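Local coordinates for xylose isomerase-like TIM barrel domain-containing protein (Parabacteroides distasonis, PDB 4KW2) that is of unknown function but adopts a xylose isomerase-like TIM barrel and may act as a sugar isomerase or a related enzyme, at residues Ala53-Glu58 against Phe110-Lys115; Glu104-Phe109 against Leu127-Tyr132. All blocks are in the same frame, centred on the assembly; numbering follows the deposited sequence.

Contact 1. Residues Ala53-Glu58 against Phe110-Lys115; sequences AFFFQE and FAFAHK
Phe-55 overlaps the ring of Phe-112, and this one pair of side chains carries the contact. The far end of the Phe-55 ring does the touching. CZ of Phe-55 lies 3.6 Å from CD2 of Phe-112, and CE1 of Phe-55 lies 3.8 Å from CE2 of Phe-112. The ring centres are 5.6 Å apart and the planes stand at 85°. The rings meet obliquely. They come in from opposite sides and pass alongside one another. The first bond of the Phe-112 side chain already heads for the loop, and chi1 of 176° carries the ring on, with CG anti to the backbone N. The contact is apolar and buried. Phe-95 of strand 91-98 touches both rings, and Cys-78 of helix 75-86 packs on Phe-112. Trp-216 of the second subunit stacks on Phe-55, so the loop side of the pair also belongs to the subunit interface. The contact joins the loop that follows the second barrel strand, 50-53, to the helix that follows the third, 103-116. Such aromatic packing of a strand-to-helix loop against the outer helical layer fits the parallel, eight-stranded TIM barrel of this family.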
# COMPACT_ATOMS: atom_id res chain seq x y z
N ALA A 53 -11.86 -9.13 -16.04
CA ALA A 53 -12.61 -9.56 -14.87
C ALA A 53 -11.85 -10.57 -14.01
O ALA A 53 -11.25 -11.52 -14.51
CB ALA A 53 -13.96 -10.11 -15.29
N PHE A 54 -11.90 -10.34 -12.70
CA PHE A 54 -11.35 -11.25 -11.71
C PHE A 54 -12.45 -12.19 -11.22
O PHE A 54 -13.62 -11.80 -11.12
CB PHE A 54 -10.75 -10.47 -10.53
CG PHE A 54 -11.78 -9.93 -9.57
CD1 PHE A 54 -12.43 -8.73 -9.83
CD2 PHE A 54 -12.13 -10.64 -8.44
CE1 PHE A 54 -13.40 -8.25 -8.97
CE2 PHE A 54 -13.10 -10.16 -7.57
CZ PHE A 54 -13.73 -8.96 -7.84
N PHE A 55 -12.06 -13.42 -10.89
CA PHE A 55 -12.99 -14.46 -10.47
C PHE A 55 -13.43 -14.30 -9.01
O PHE A 55 -12.75 -13.66 -8.20
CB PHE A 55 -12.35 -15.84 -10.64
CG PHE A 55 -12.41 -16.39 -12.04
CD1 PHE A 55 -12.70 -15.59 -13.14
CD2 PHE A 55 -12.12 -17.73 -12.26
CE1 PHE A 55 -12.74 -16.12 -14.42
CE2 PHE A 55 -12.16 -18.27 -13.53
CZ PHE A 55 -12.46 -17.46 -14.62
N PHE A 56 -14.57 -14.92 -8.73
CA PHE A 56 -15.21 -14.99 -7.41
C PHE A 56 -15.98 -13.74 -7.00
O PHE A 56 -16.46 -13.65 -5.87
CB PHE A 56 -14.24 -15.47 -6.33
CG PHE A 56 -13.60 -16.79 -6.65
CD1 PHE A 56 -14.35 -17.95 -6.65
CD2 PHE A 56 -12.25 -16.87 -6.99
CE1 PHE A 56 -13.78 -19.17 -6.97
CE2 PHE A 56 -11.67 -18.09 -7.30
CZ PHE A 56 -12.44 -19.24 -7.30
N GLN A 57 -16.14 -12.80 -7.93
CA GLN A 57 -17.07 -11.69 -7.72
C GLN A 57 -18.50 -12.20 -7.89
O GLN A 57 -18.80 -12.90 -8.86
CB GLN A 57 -16.81 -10.56 -8.72
CG GLN A 57 -17.52 -9.27 -8.35
CD GLN A 57 -17.19 -8.12 -9.28
OE1 GLN A 57 -16.89 -8.32 -10.46
NE2 GLN A 57 -17.24 -6.90 -8.76
N GLU A 58 -19.37 -11.83 -6.95
CA GLU A 58 -20.80 -12.08 -7.08
C GLU A 58 -21.28 -11.47 -8.40
O GLU A 58 -20.95 -10.33 -8.73
CB GLU A 58 -21.55 -11.46 -5.90
CG GLU A 58 -23.07 -11.50 -5.99
CD GLU A 58 -23.68 -12.81 -5.51
OE1 GLU A 58 -22.93 -13.81 -5.35
OE2 GLU A 58 -24.91 -12.85 -5.32
N PHE A 110 -9.04 -21.64 -19.44
CA PHE A 110 -8.95 -21.32 -20.87
C PHE A 110 -10.23 -21.69 -21.63
O PHE A 110 -10.64 -20.96 -22.53
CB PHE A 110 -7.76 -22.03 -21.52
CG PHE A 110 -6.47 -21.27 -21.44
CD1 PHE A 110 -5.74 -21.25 -20.26
CD2 PHE A 110 -6.00 -20.56 -22.53
CE1 PHE A 110 -4.55 -20.55 -20.18
CE2 PHE A 110 -4.81 -19.85 -22.45
CZ PHE A 110 -4.09 -19.85 -21.27
N ALA A 111 -10.84 -22.82 -21.28
CA ALA A 111 -12.11 -23.22 -21.88
C ALA A 111 -13.19 -22.19 -21.58
O ALA A 111 -13.97 -21.82 -22.46
CB ALA A 111 -12.54 -24.59 -21.37
N PHE A 112 -13.24 -21.74 -20.33
CA PHE A 112 -14.21 -20.73 -19.90
C PHE A 112 -14.00 -19.40 -20.61
O PHE A 112 -14.94 -18.81 -21.14
CB PHE A 112 -14.13 -20.53 -18.39
CG PHE A 112 -15.04 -19.45 -17.88
CD1 PHE A 112 -16.41 -19.65 -17.83
CD2 PHE A 112 -14.52 -18.23 -17.46
CE1 PHE A 112 -17.25 -18.66 -17.36
CE2 PHE A 112 -15.36 -17.23 -17.00
CZ PHE A 112 -16.73 -17.45 -16.95
N ALA A 113 -12.76 -18.91 -20.62
CA ALA A 113 -12.42 -17.69 -21.34
C ALA A 113 -12.91 -17.74 -22.78
O ALA A 113 -13.51 -16.78 -23.27
CB ALA A 113 -10.92 -17.45 -21.30
N HIS A 114 -12.65 -18.85 -23.45
CA HIS A 114 -13.08 -19.05 -24.83
C HIS A 114 -14.61 -19.06 -24.95
O HIS A 114 -15.17 -18.45 -25.85
CB HIS A 114 -12.53 -20.37 -25.37
CG HIS A 114 -12.99 -20.70 -26.75
ND1 HIS A 114 -12.39 -20.19 -27.88
CD2 HIS A 114 -13.99 -21.49 -27.19
CE1 HIS A 114 -13.00 -20.65 -28.95
NE2 HIS A 114 -13.98 -21.44 -28.56
N LYS A 115 -15.26 -19.75 -24.02
CA LYS A 115 -16.71 -19.86 -24.03
C LYS A 115 -17.39 -18.49 -23.85
O LYS A 115 -18.41 -18.22 -24.48
CB LYS A 115 -17.17 -20.83 -22.93
CG LYS A 115 -18.63 -21.25 -23.02
CD LYS A 115 -18.88 -22.64 -22.44
CE LYS A 115 -18.50 -22.75 -20.96
NZ LYS A 115 -17.17 -23.37 -20.71

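Contact 2. Residues Glu104-Phe109 against Leu127-Tyr132; sequences EEWDKF and LNQLDY
Trp-106 turns the nitrogen side of its indole toward the amide of Gln-129. NE1 of Trp-106 is 3.3 Å from NE2 of Gln-129. Both are donors, so this is a packing contact and not a hydrogen bond. The amide nitrogen lies at the indole edge, in the ring plane. The indole and amide planes are 87° apart. NE1 of Trp-106 sits over the face of the amide, with CD of Gln-129 at 3.6 Å. The polar atoms of the amide are used elsewhere. NE2 gives a hydrogen bond to Tyr-100 O, and OE1 receives one from Glu-126 N. These two bonds hold the amide and fix its rotation. Cutting this side chain back to an alanine is likely to leave the Tyr-100 carbonyl and the Glu-126 N-H without these partners and to open a gap beside the indole nitrogen.

Trp-106 also meets Tyr-132 nearer its own backbone, through CB. This CB lies at the edge of the tyrosine ring, 4.2 Å from CE2 of Tyr-132. With chi1 at -172° the Tyr-132 ring is swung away from its own backbone N and over to helix 103-116. Next in the chain, Asp-107 adds a looser contact. Its CB is 4.0 Å from OH of Tyr-132, so the methylene does the touching and not the carboxylate.

Further in, Trp-106 packs on Ala-98 of strand 91-98, on Val-123 of strand 120-123, and on Ile-133 and Leu-136 of helix 130-140. From helix 103-116 the indole thus reaches in against helix 130-140 and against strands 91-98 and 120-123, the two that precede these helices.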
# COMPACT_ATOMS: atom_id res chain seq x y z
N GLU A 104 -5.51 -29.10 -14.67
CA GLU A 104 -6.97 -29.13 -14.74
C GLU A 104 -7.54 -27.72 -14.63
O GLU A 104 -8.39 -27.33 -15.43
CB GLU A 104 -7.54 -30.01 -13.62
CG GLU A 104 -9.05 -30.16 -13.67
CD GLU A 104 -9.61 -30.96 -12.49
OE1 GLU A 104 -8.91 -31.12 -11.47
OE2 GLU A 104 -10.77 -31.41 -12.59
N GLU A 105 -7.07 -26.96 -13.65
CA GLU A 105 -7.51 -25.57 -13.47
C GLU A 105 -7.22 -24.71 -14.70
O GLU A 105 -8.09 -23.97 -15.16
CB GLU A 105 -6.86 -24.96 -12.23
CG GLU A 105 -7.36 -25.56 -10.92
CD GLU A 105 -6.45 -25.29 -9.73
OE1 GLU A 105 -5.29 -24.88 -9.94
OE2 GLU A 105 -6.91 -25.48 -8.58
N TRP A 106 -6.00 -24.80 -15.22
CA TRP A 106 -5.64 -24.03 -16.40
C TRP A 106 -6.57 -24.38 -17.54
O TRP A 106 -7.13 -23.49 -18.18
CB TRP A 106 -4.18 -24.27 -16.81
CG TRP A 106 -3.20 -23.59 -15.93
CD1 TRP A 106 -2.25 -24.18 -15.15
CD2 TRP A 106 -3.06 -22.18 -15.72
NE1 TRP A 106 -1.52 -23.23 -14.47
CE2 TRP A 106 -2.01 -21.99 -14.80
CE3 TRP A 106 -3.73 -21.06 -16.21
CZ2 TRP A 106 -1.60 -20.73 -14.38
CZ3 TRP A 106 -3.33 -19.80 -15.79
CH2 TRP A 106 -2.27 -19.65 -14.88
N ASP A 107 -6.75 -25.67 -17.78
CA ASP A 107 -7.61 -26.15 -18.85
C ASP A 107 -9.02 -25.57 -18.74
O ASP A 107 -9.55 -25.03 -19.71
CB ASP A 107 -7.67 -27.68 -18.85
CG ASP A 107 -8.38 -28.24 -20.06
OD1 ASP A 107 -7.92 -27.99 -21.20
OD2 ASP A 107 -9.41 -28.92 -19.88
N LYS A 108 -9.61 -25.68 -17.56
CA LYS A 108 -10.96 -25.16 -17.31
C LYS A 108 -11.05 -23.64 -17.49
O LYS A 108 -12.04 -23.13 -18.00
CB LYS A 108 -11.43 -25.54 -15.91
CG LYS A 108 -11.74 -27.02 -15.71
CD LYS A 108 -11.95 -27.31 -14.23
CE LYS A 108 -12.13 -28.80 -13.95
NZ LYS A 108 -13.54 -29.24 -14.08
N PHE A 109 -10.00 -22.94 -17.06
CA PHE A 109 -9.92 -21.48 -17.17
C PHE A 109 -9.89 -21.01 -18.63
O PHE A 109 -10.64 -20.10 -19.02
CB PHE A 109 -8.70 -20.98 -16.40
CG PHE A 109 -8.40 -19.52 -16.57
CD1 PHE A 109 -9.21 -18.56 -15.98
CD2 PHE A 109 -7.28 -19.10 -17.27
CE1 PHE A 109 -8.92 -17.21 -16.13
CE2 PHE A 109 -6.99 -17.76 -17.41
CZ PHE A 109 -7.81 -16.81 -16.84
N LEU A 127 7.54 -21.01 -14.41
CA LEU A 127 8.21 -21.24 -15.69
C LEU A 127 7.92 -22.64 -16.25
O LEU A 127 7.76 -22.80 -17.46
CB LEU A 127 9.71 -21.02 -15.57
CG LEU A 127 10.18 -19.64 -15.08
CD1 LEU A 127 11.70 -19.59 -15.02
CD2 LEU A 127 9.63 -18.51 -15.96
N ASN A 128 7.82 -23.64 -15.38
CA ASN A 128 7.50 -25.01 -15.82
C ASN A 128 6.09 -25.17 -16.41
O ASN A 128 5.82 -26.13 -17.15
CB ASN A 128 7.71 -26.01 -14.68
CG ASN A 128 6.73 -25.82 -13.53
OD1 ASN A 128 5.53 -26.07 -13.67
ND2 ASN A 128 7.25 -25.40 -12.38
N GLN A 129 5.19 -24.24 -16.09
CA GLN A 129 3.81 -24.27 -16.59
C GLN A 129 3.65 -23.65 -17.99
O GLN A 129 2.61 -23.83 -18.63
CB GLN A 129 2.87 -23.55 -15.61
CG GLN A 129 2.62 -24.32 -14.32
CD GLN A 129 1.85 -23.51 -13.29
OE1 GLN A 129 2.04 -22.29 -13.17
NE2 GLN A 129 1.00 -24.18 -12.52
N LEU A 130 4.66 -22.93 -18.45
CA LEU A 130 4.55 -22.18 -19.71
C LEU A 130 4.27 -23.06 -20.93
O LEU A 130 3.44 -22.71 -21.77
CB LEU A 130 5.81 -21.33 -19.95
CG LEU A 130 6.03 -20.19 -18.96
CD1 LEU A 130 7.29 -19.42 -19.31
CD2 LEU A 130 4.83 -19.26 -18.91
N ASP A 131 4.97 -24.19 -21.02
CA ASP A 131 4.74 -25.15 -22.10
C ASP A 131 3.28 -25.56 -22.18
O ASP A 131 2.66 -25.48 -23.25
CB ASP A 131 5.62 -26.39 -21.93
CG ASP A 131 7.03 -26.20 -22.49
OD1 ASP A 131 7.48 -25.05 -22.63
OD2 ASP A 131 7.68 -27.21 -22.81
N TYR A 132 2.72 -25.99 -21.05
CA TYR A 132 1.32 -26.42 -21.01
C TYR A 132 0.37 -25.27 -21.33
O TYR A 132 -0.60 -25.44 -22.08
CB TYR A 132 0.98 -27.01 -19.64
CG TYR A 132 -0.38 -27.65 -19.60
CD1 TYR A 132 -0.64 -28.84 -20.28
CD2 TYR A 132 -1.43 -27.07 -18.89
CE1 TYR A 132 -1.89 -29.43 -20.26
CE2 TYR A 132 -2.68 -27.65 -18.86
CZ TYR A 132 -2.91 -28.83 -19.54
OH TYR A 132 -4.15 -29.41 -19.51

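From the N terminus, the chain leaves strand 50-53 through residues 53-58. It then runs through helix 75-86 and strand 91-98 into helix 103-116. Contact 2 opens on the first part of this helix, at 104-109. Contact 1 closes just after, at 110-115. The chain continues through strand 120-123, and contact 2 closes at 127-132. The segments alternate, so the two contacts cross rather than nest. Helix 103-116 serves both. It is tied back to the loop after the second strand and forward to the turn and first part of the helix that follow strand 120-123. The contacts also touch directly, with CZ of Phe-55 3.7 Å from CD1 of Phe-109. Both reach the second subunit.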